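Local atomic coordinates of erythromycin dehydratase (Saccharopolyspora erythraea, PDB entry 3EL6), a protein that probably catalyses the dehydration of a beta-hydroxyacyl polyketide intermediate during erythromycin assembly, as the dehydratase domain of a modular polyketide synthase. Residues 30-35 and 42-47; 37-42 and 79-84; 87-92 and 118-123. All coordinates share one frame; numbering follows the deposited sequence.

Contact 1: residues 30-35 and 42-47; sequences LGVRGA and AAVDVP
Arg-33 leaves its backbone with CG beside its own N (chi1 -52°), and a bend at chi3 (-84°) carries the guanidinium over Ala-43 to Asp-45. One face of the group lies against the Ala-43 methyl, with NH1 3.6 Å from CB, while Arg-33 NH1 meets Asp-45 OD1 at 2.9 Å in a salt bridge. That bond is bent (N-H...O 135°) and reaches OD1 from above the carboxylate plane. The backbones of Arg-33 and Ala-43 hold the hairpin together: Arg-33 N donates to Ala-43 O over 2.9 Å and Ala-43 N to Arg-33 O over 2.8 Å, an antiparallel hydrogen-bonded pair. Away from the guanidinium, Val-32 CG1 touches Val-44 CG2 at 3.5 Å and Val-32 CG2 rests on Ala-42 CB at 3.8 Å. Strand 52-58 flanks 42-45 on its other edge, and Arg-117 of the second subunit hydrogen-bonds Asp-45 O. Since Arg-33 NH1 also bridges Asp-92 on helix 79-93, one cationic nitrogen serves two carboxylates. This sharing would offset the negative charge of both; main-chain bonds close the hairpin, while the paired charges link it to helix 79-93.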
loop_
_atom_site.group_PDB
_atom_site.type_symbol
_atom_site.label_atom_id
_atom_site.label_comp_id
_atom_site.label_asym_id
_atom_site.label_seq_id
_atom_site.Cartn_x
_atom_site.Cartn_y
_atom_site.Cartn_z
ATOM N N LEU A 30 12.407 4.026 6.234
ATOM C CA LEU A 30 11.874 3.577 4.953
ATOM C C LEU A 30 10.443 4.082 4.740
ATOM O O LEU A 30 9.828 3.828 3.713
ATOM C CB LEU A 30 11.953 2.067 4.814
ATOM C CG LEU A 30 13.402 1.610 4.587
ATOM C CD1 LEU A 30 13.550 0.101 4.536
ATOM C CD2 LEU A 30 13.958 2.234 3.303
ATOM N N GLY A 31 9.955 4.815 5.722
ATOM C CA GLY A 31 8.688 5.517 5.618
ATOM C C GLY A 31 7.509 4.564 5.857
ATOM O O GLY A 31 6.389 4.839 5.413
ATOM N N VAL A 32 7.750 3.443 6.536
ATOM C CA VAL A 32 6.652 2.491 6.810
ATOM C C VAL A 32 6.513 2.397 8.328
ATOM O O VAL A 32 7.334 2.982 9.042
ATOM C CB VAL A 32 6.940 1.128 6.168
ATOM C CG1 VAL A 32 7.118 1.320 4.651
ATOM C CG2 VAL A 32 8.166 0.458 6.743
ATOM N N ARG A 33 5.463 1.719 8.808
ATOM C CA ARG A 33 5.332 1.391 10.232
ATOM C C ARG A 33 5.799 -0.042 10.465
ATOM O O ARG A 33 5.599 -0.908 9.628
ATOM C CB ARG A 33 3.877 1.475 10.676
ATOM C CG ARG A 33 3.203 2.720 10.353
ATOM C CD ARG A 33 1.741 2.713 10.876
ATOM N NE ARG A 33 0.776 2.068 9.982
ATOM C CZ ARG A 33 0.051 0.985 10.292
ATOM N NH1 ARG A 33 -0.846 0.511 9.432
ATOM N NH2 ARG A 33 0.235 0.358 11.452
ATOM N N GLY A 34 6.355 -0.332 11.632
ATOM C CA GLY A 34 6.796 -1.703 11.907
ATOM C C GLY A 34 5.571 -2.460 12.401
ATOM O O GLY A 34 4.625 -1.867 12.888
ATOM N N ALA A 35 5.567 -3.770 12.264
ATOM C CA ALA A 35 4.367 -4.510 12.588
ATOM C C ALA A 35 4.729 -5.309 13.816
ATOM O O ALA A 35 5.858 -5.809 13.934
ATOM C CB ALA A 35 4.000 -5.416 11.414
ATOM N N ALA A 42 6.183 -5.083 7.913
ATOM C CA ALA A 42 5.878 -3.670 7.832
ATOM C C ALA A 42 4.418 -3.471 7.483
ATOM O O ALA A 42 3.775 -4.374 6.892
ATOM C CB ALA A 42 6.697 -3.045 6.722
ATOM N N ALA A 43 3.906 -2.304 7.842
ATOM C CA ALA A 43 2.587 -1.919 7.413
ATOM C C ALA A 43 2.686 -0.511 6.784
ATOM O O ALA A 43 3.495 0.349 7.241
ATOM C CB ALA A 43 1.634 -1.927 8.569
ATOM N N VAL A 44 1.851 -0.262 5.776
ATOM C CA VAL A 44 1.789 1.075 5.136
ATOM C C VAL A 44 0.327 1.482 4.927
ATOM O O VAL A 44 -0.411 0.787 4.243
ATOM C CB VAL A 44 2.497 1.101 3.747
ATOM C CG1 VAL A 44 2.714 2.539 3.296
ATOM C CG2 VAL A 44 3.810 0.423 3.868
ATOM N N ASP A 45 -0.059 2.624 5.485
ATOM C CA ASP A 45 -1.407 3.143 5.296
ATOM C C ASP A 45 -1.591 3.757 3.931
ATOM O O ASP A 45 -0.650 4.355 3.396
ATOM C CB ASP A 45 -1.692 4.224 6.327
ATOM C CG ASP A 45 -1.898 3.668 7.712
ATOM O OD1 ASP A 45 -2.262 2.482 7.832
ATOM O OD2 ASP A 45 -1.679 4.429 8.689
ATOM N N VAL A 46 -2.817 3.685 3.427
ATOM C CA VAL A 46 -3.234 4.395 2.220
ATOM C C VAL A 46 -4.110 5.522 2.733
ATOM O O VAL A 46 -5.260 5.313 3.083
ATOM C CB VAL A 46 -4.093 3.482 1.327
ATOM C CG1 VAL A 46 -4.625 4.286 0.085
ATOM C CG2 VAL A 46 -3.289 2.276 0.910
ATOM N N PRO A 47 -3.561 6.733 2.832
ATOM C CA PRO A 47 -4.270 7.816 3.553
ATOM C C PRO A 47 -5.561 8.271 2.923
ATOM O O PRO A 47 -6.455 8.836 3.606
ATOM C CB PRO A 47 -3.254 9.012 3.533
ATOM C CG PRO A 47 -1.923 8.413 3.219
ATOM C CD PRO A 47 -2.173 7.071 2.452
#

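Contact 2: residues 37-42 and 79-84; sequences HPLLLA and GSVLVD
A short, buried His-carboxylate hydrogen bond joins His-37 to Asp-84, NE2 lying 2.6 Å from OD2. The two side chains approach from opposite directions, and the bond is fairly straight (159° at the hydrogen). Asp-84 OD2 lies close to the imidazole plane and is met on its syn side, although ring and carboxylate are twisted 31° against each other. The opposite nitrogen of the ring is occupied as well: Leu-39 N donates to His-37 ND1 at 3.0 Å, closing the side chain back onto its own loop. That return is possible because CG stands opposite the His-37 backbone N (chi1 -171°) and because residues 37-40 form a type I turn. Pro-38 CD covers part of one ring face, 3.3 Å above it, and Tyr-223 makes an edge-to-face contact with the imidazole. Bonds at both nitrogens therefore fix the rotation of the ring. The carboxylate is held at both ends too, since Asp-84 OD1 accepts from Phe-225 N and, weakly, from Ala-224 N. Beside this polar link, Leu-39 CD1 meets Val-81 CG1 at 3.9 Å, the two side chains crossing at about a right angle. Val-81 lies one helical turn before Asp-84, so the helix offers an apolar and a polar residue to the same loop. The role of the His-Asp pair appears structural: it joins the turn leading into strand 40-45 to the start of helix 79-93, the helix wrapped by the sheet of this hotdog. Leu-58 of strand 52-58 touches both Leu-39 and Val-81, while Pro-227, at the start of helix 227-235, packs on Val-81 and takes a hydrogen bond from Ser-80 OG.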
loop_
_atom_site.group_PDB
_atom_site.type_symbol
_atom_site.label_atom_id
_atom_site.label_comp_id
_atom_site.label_asym_id
_atom_site.label_seq_id
_atom_site.Cartn_x
_atom_site.Cartn_y
_atom_site.Cartn_z
ATOM N N HIS A 37 2.923 -7.979 14.844
ATOM C CA HIS A 37 2.562 -9.389 14.695
ATOM C C HIS A 37 3.801 -10.205 14.365
ATOM O O HIS A 37 4.590 -9.823 13.534
ATOM C CB HIS A 37 1.571 -9.510 13.554
ATOM C CG HIS A 37 0.963 -10.856 13.421
ATOM N ND1 HIS A 37 1.595 -11.890 12.784
ATOM C CD2 HIS A 37 -0.264 -11.307 13.755
ATOM C CE1 HIS A 37 0.806 -12.948 12.781
ATOM N NE2 HIS A 37 -0.334 -12.616 13.355
ATOM N N PRO A 38 3.964 -11.364 14.987
ATOM C CA PRO A 38 5.178 -12.177 14.721
ATOM C C PRO A 38 5.483 -12.495 13.245
ATOM O O PRO A 38 6.669 -12.695 12.904
ATOM C CB PRO A 38 4.880 -13.504 15.442
ATOM C CG PRO A 38 3.879 -13.161 16.490
ATOM C CD PRO A 38 3.052 -11.996 15.953
ATOM N N LEU A 39 4.457 -12.602 12.395
ATOM C CA LEU A 39 4.649 -12.959 10.986
ATOM C C LEU A 39 4.750 -11.721 10.066
ATOM O O LEU A 39 5.106 -11.836 8.892
ATOM C CB LEU A 39 3.621 -13.988 10.497
ATOM C CG LEU A 39 3.433 -15.189 11.416
ATOM C CD1 LEU A 39 2.332 -16.123 10.867
ATOM C CD2 LEU A 39 4.772 -15.955 11.606
ATOM N N LEU A 40 4.519 -10.546 10.609
ATOM C CA LEU A 40 4.498 -9.345 9.767
ATOM C C LEU A 40 5.776 -8.553 9.925
ATOM O O LEU A 40 6.456 -8.643 10.967
ATOM C CB LEU A 40 3.303 -8.437 10.067
ATOM C CG LEU A 40 1.987 -9.109 9.701
ATOM C CD1 LEU A 40 0.832 -8.160 10.047
ATOM C CD2 LEU A 40 2.010 -9.542 8.181
ATOM N N LEU A 41 6.087 -7.782 8.889
ATOM C CA LEU A 41 7.326 -7.031 8.836
ATOM C C LEU A 41 7.054 -5.534 8.815
ATOM O O LEU A 41 7.633 -4.781 9.614
ATOM C CB LEU A 41 8.101 -7.435 7.565
ATOM C CG LEU A 41 8.637 -8.880 7.568
ATOM C CD1 LEU A 41 9.030 -9.268 6.116
ATOM C CD2 LEU A 41 9.771 -8.984 8.577
ATOM N N ALA A 42 6.183 -5.083 7.913
ATOM C CA ALA A 42 5.878 -3.670 7.832
ATOM C C ALA A 42 4.418 -3.471 7.483
ATOM O O ALA A 42 3.775 -4.374 6.892
ATOM C CB ALA A 42 6.697 -3.045 6.722
ATOM N N GLY A 79 -4.940 -22.880 7.249
ATOM C CA GLY A 79 -5.807 -21.719 6.987
ATOM C C GLY A 79 -5.915 -20.775 8.149
ATOM O O GLY A 79 -6.143 -19.553 7.945
ATOM N N SER A 80 -5.773 -21.287 9.376
ATOM C CA SER A 80 -5.877 -20.439 10.550
ATOM C C SER A 80 -4.779 -19.391 10.599
ATOM O O SER A 80 -4.946 -18.366 11.222
ATOM C CB SER A 80 -5.772 -21.295 11.835
ATOM O OG SER A 80 -4.534 -21.979 11.792
ATOM N N VAL A 81 -3.651 -19.635 9.939
ATOM C CA VAL A 81 -2.620 -18.603 9.859
ATOM C C VAL A 81 -3.184 -17.356 9.117
ATOM O O VAL A 81 -2.890 -16.191 9.493
ATOM C CB VAL A 81 -1.349 -19.169 9.128
ATOM C CG1 VAL A 81 -0.340 -18.041 8.740
ATOM C CG2 VAL A 81 -0.690 -20.192 10.101
ATOM N N LEU A 82 -3.879 -17.615 8.035
ATOM C CA LEU A 82 -4.441 -16.509 7.230
ATOM C C LEU A 82 -5.558 -15.854 8.002
ATOM O O LEU A 82 -5.754 -14.650 7.893
ATOM C CB LEU A 82 -4.941 -17.023 5.881
ATOM C CG LEU A 82 -3.825 -17.694 5.052
ATOM C CD1 LEU A 82 -4.308 -17.973 3.567
ATOM C CD2 LEU A 82 -2.477 -16.938 5.116
ATOM N N VAL A 83 -6.335 -16.626 8.774
ATOM C CA VAL A 83 -7.440 -16.022 9.552
ATOM C C VAL A 83 -6.852 -15.106 10.646
ATOM O O VAL A 83 -7.290 -13.964 10.867
ATOM C CB VAL A 83 -8.346 -17.127 10.189
ATOM C CG1 VAL A 83 -9.381 -16.543 11.259
ATOM C CG2 VAL A 83 -9.027 -17.937 9.087
ATOM N N ASP A 84 -5.824 -15.576 11.342
ATOM C CA ASP A 84 -5.220 -14.749 12.410
ATOM C C ASP A 84 -4.604 -13.498 11.792
ATOM O O ASP A 84 -4.768 -12.401 12.282
ATOM C CB ASP A 84 -4.130 -15.590 13.171
ATOM C CG ASP A 84 -3.190 -14.693 13.974
ATOM O OD1 ASP A 84 -3.658 -13.986 14.915
ATOM O OD2 ASP A 84 -1.991 -14.623 13.607
#

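Contact 3: residues 87-92 and 118-123; sequences LAAGED and MSVGAP
Ala-89 of helix 79-93 and Met-118 of strand 114-123 mark the closest approach of the two backbones, with CA atoms 7.8 Å apart. Across this gap the Ala-89 methyl is directed at the strand and is met by two side chains of the same strand face. Met-118 supplies the nearer partner: its CE and its SD each lie 3.9 Å from Ala-89 CB, so the thioether end of the chain, and not its CB-CG part, does the touching. The side chain runs out extended through chi2 (-174°) and then bends at chi3 (-70°), which swings CE back so that methyl and sulfur can both lie against the alanine. Val-120, two residues along, adds a looser contact, its CG2 4.3 Å from Ala-89 CB. The alternation of the strand puts these two residues on the helix side, whereas Ser-119 points away and packs on Val-46 of the second subunit. Phe-54 of strand 52-58 touches Ala-89, Met-118 and Val-120 alike, and Ile-131 of strand 129-137 reaches Ala-89 and Val-120, so that neighbouring strands on either side of 114-123 share in the packing. This is the apolar interior of a hotdog, a helix laid across the inner face of a curved antiparallel sheet. No hydrogen bond or charge crosses between the segments, and only 118 Å² is buried between them. The contact therefore rests on van der Waals packing and the burial of apolar surface, supplied by one small methyl, a thioether and a branched valine.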
loop_
_atom_site.group_PDB
_atom_site.type_symbol
_atom_site.label_atom_id
_atom_site.label_comp_id
_atom_site.label_asym_id
_atom_site.label_seq_id
_atom_site.Cartn_x
_atom_site.Cartn_y
_atom_site.Cartn_z
ATOM N N LEU A 87 -7.392 -11.029 11.042
ATOM C CA LEU A 87 -7.859 -10.381 12.267
ATOM C C LEU A 87 -6.884 -9.289 12.734
ATOM O O LEU A 87 -7.309 -8.252 13.265
ATOM C CB LEU A 87 -8.042 -11.465 13.378
ATOM C CG LEU A 87 -9.235 -12.407 13.140
ATOM C CD1 LEU A 87 -9.114 -13.621 14.128
ATOM C CD2 LEU A 87 -10.583 -11.648 13.436
ATOM N N ALA A 88 -5.587 -9.536 12.552
ATOM C CA ALA A 88 -4.532 -8.580 12.964
ATOM C C ALA A 88 -4.642 -7.362 12.070
ATOM O O ALA A 88 -4.545 -6.220 12.549
ATOM C CB ALA A 88 -3.142 -9.195 12.791
ATOM N N ALA A 89 -4.831 -7.607 10.773
ATOM C CA ALA A 89 -5.066 -6.506 9.811
ATOM C C ALA A 89 -6.321 -5.705 10.205
ATOM O O ALA A 89 -6.294 -4.465 10.249
ATOM C CB ALA A 89 -5.198 -7.043 8.360
ATOM N N GLY A 90 -7.407 -6.393 10.521
ATOM C CA GLY A 90 -8.638 -5.680 10.886
ATOM C C GLY A 90 -8.423 -4.848 12.118
ATOM O O GLY A 90 -8.857 -3.694 12.181
ATOM N N GLU A 91 -7.772 -5.403 13.138
ATOM C CA GLU A 91 -7.536 -4.601 14.328
ATOM C C GLU A 91 -6.699 -3.356 14.008
ATOM O O GLU A 91 -6.954 -2.233 14.518
ATOM C CB GLU A 91 -6.872 -5.456 15.441
ATOM C CG GLU A 91 -6.699 -4.683 16.752
ATOM C CD GLU A 91 -8.068 -4.238 17.416
ATOM O OE1 GLU A 91 -8.095 -3.121 17.954
ATOM O OE2 GLU A 91 -9.092 -4.979 17.454
ATOM N N ASP A 92 -5.684 -3.515 13.184
ATOM C CA ASP A 92 -4.825 -2.378 12.808
ATOM C C ASP A 92 -5.661 -1.279 12.080
ATOM O O ASP A 92 -5.491 -0.077 12.355
ATOM C CB ASP A 92 -3.692 -2.860 11.856
ATOM C CG ASP A 92 -2.698 -1.713 11.505
ATOM O OD1 ASP A 92 -1.687 -1.582 12.210
ATOM O OD2 ASP A 92 -2.968 -0.935 10.550
ATOM N N MET A 118 -0.934 -8.670 2.631
ATOM C CA MET A 118 -2.357 -8.467 2.813
ATOM C C MET A 118 -2.679 -7.038 2.395
ATOM O O MET A 118 -1.914 -6.146 2.699
ATOM C CB MET A 118 -2.773 -8.644 4.288
ATOM C CG MET A 118 -2.750 -10.058 4.763
ATOM S SD MET A 118 -3.424 -9.976 6.411
ATOM C CE MET A 118 -2.109 -9.139 7.325
ATOM N N SER A 119 -3.742 -6.856 1.622
ATOM C CA SER A 119 -4.178 -5.520 1.192
ATOM C C SER A 119 -5.576 -5.301 1.696
ATOM O O SER A 119 -6.440 -6.136 1.444
ATOM C CB SER A 119 -4.252 -5.409 -0.353
ATOM O OG SER A 119 -3.072 -5.953 -0.934
ATOM N N VAL A 120 -5.788 -4.170 2.369
ATOM C CA VAL A 120 -7.129 -3.769 2.820
ATOM C C VAL A 120 -7.565 -2.528 2.014
ATOM O O VAL A 120 -6.835 -1.540 1.957
ATOM C CB VAL A 120 -7.109 -3.457 4.296
ATOM C CG1 VAL A 120 -8.514 -2.931 4.778
ATOM C CG2 VAL A 120 -6.735 -4.772 5.081
ATOM N N GLY A 121 -8.716 -2.585 1.389
ATOM C CA GLY A 121 -9.094 -1.501 0.456
ATOM C C GLY A 121 -9.986 -0.484 1.077
ATOM O O GLY A 121 -10.108 -0.410 2.302
ATOM N N ALA A 122 -10.676 0.273 0.216
ATOM C CA ALA A 122 -11.519 1.405 0.628
ATOM C C ALA A 122 -12.816 0.877 1.231
ATOM O O ALA A 122 -13.256 -0.213 0.885
ATOM C CB ALA A 122 -11.856 2.251 -0.644
ATOM N N PRO A 123 -13.440 1.646 2.111
ATOM C CA PRO A 123 -14.702 1.226 2.726
ATOM C C PRO A 123 -15.856 1.276 1.750
ATOM O O PRO A 123 -15.888 2.147 0.861
ATOM C CB PRO A 123 -14.856 2.190 3.902
ATOM C CG PRO A 123 -14.136 3.452 3.432
ATOM C CD PRO A 123 -12.933 2.929 2.631
#

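How the contacts relate
Contacts 2 and 3 use successive parts of helix 79-93, centres about 12 Å apart; His-37 CD2 touches Ala-88 CB at 3.7 Å, and Leu-40 CD1 approaches Met-118 CE at 4.1 Å. Contact 1 shares Ala-42 with contact 2, and Ala-35 CB packs on Leu-40 CB at 3.4 Å. It is joined to contact 3, centres about 13 Å apart, by the salt bridge from Arg-33 NH1 to Asp-92 OD2 (2.8 Å). Together they bind hairpin, helix and sheet of the first hotdog. Contacts 1 and 2 both touch the second subunit, the latter through Leu-41 and Ala-42, while its His-37 end lies toward the second hotdog, the side where double-hotdog dehydratases generally form their active site.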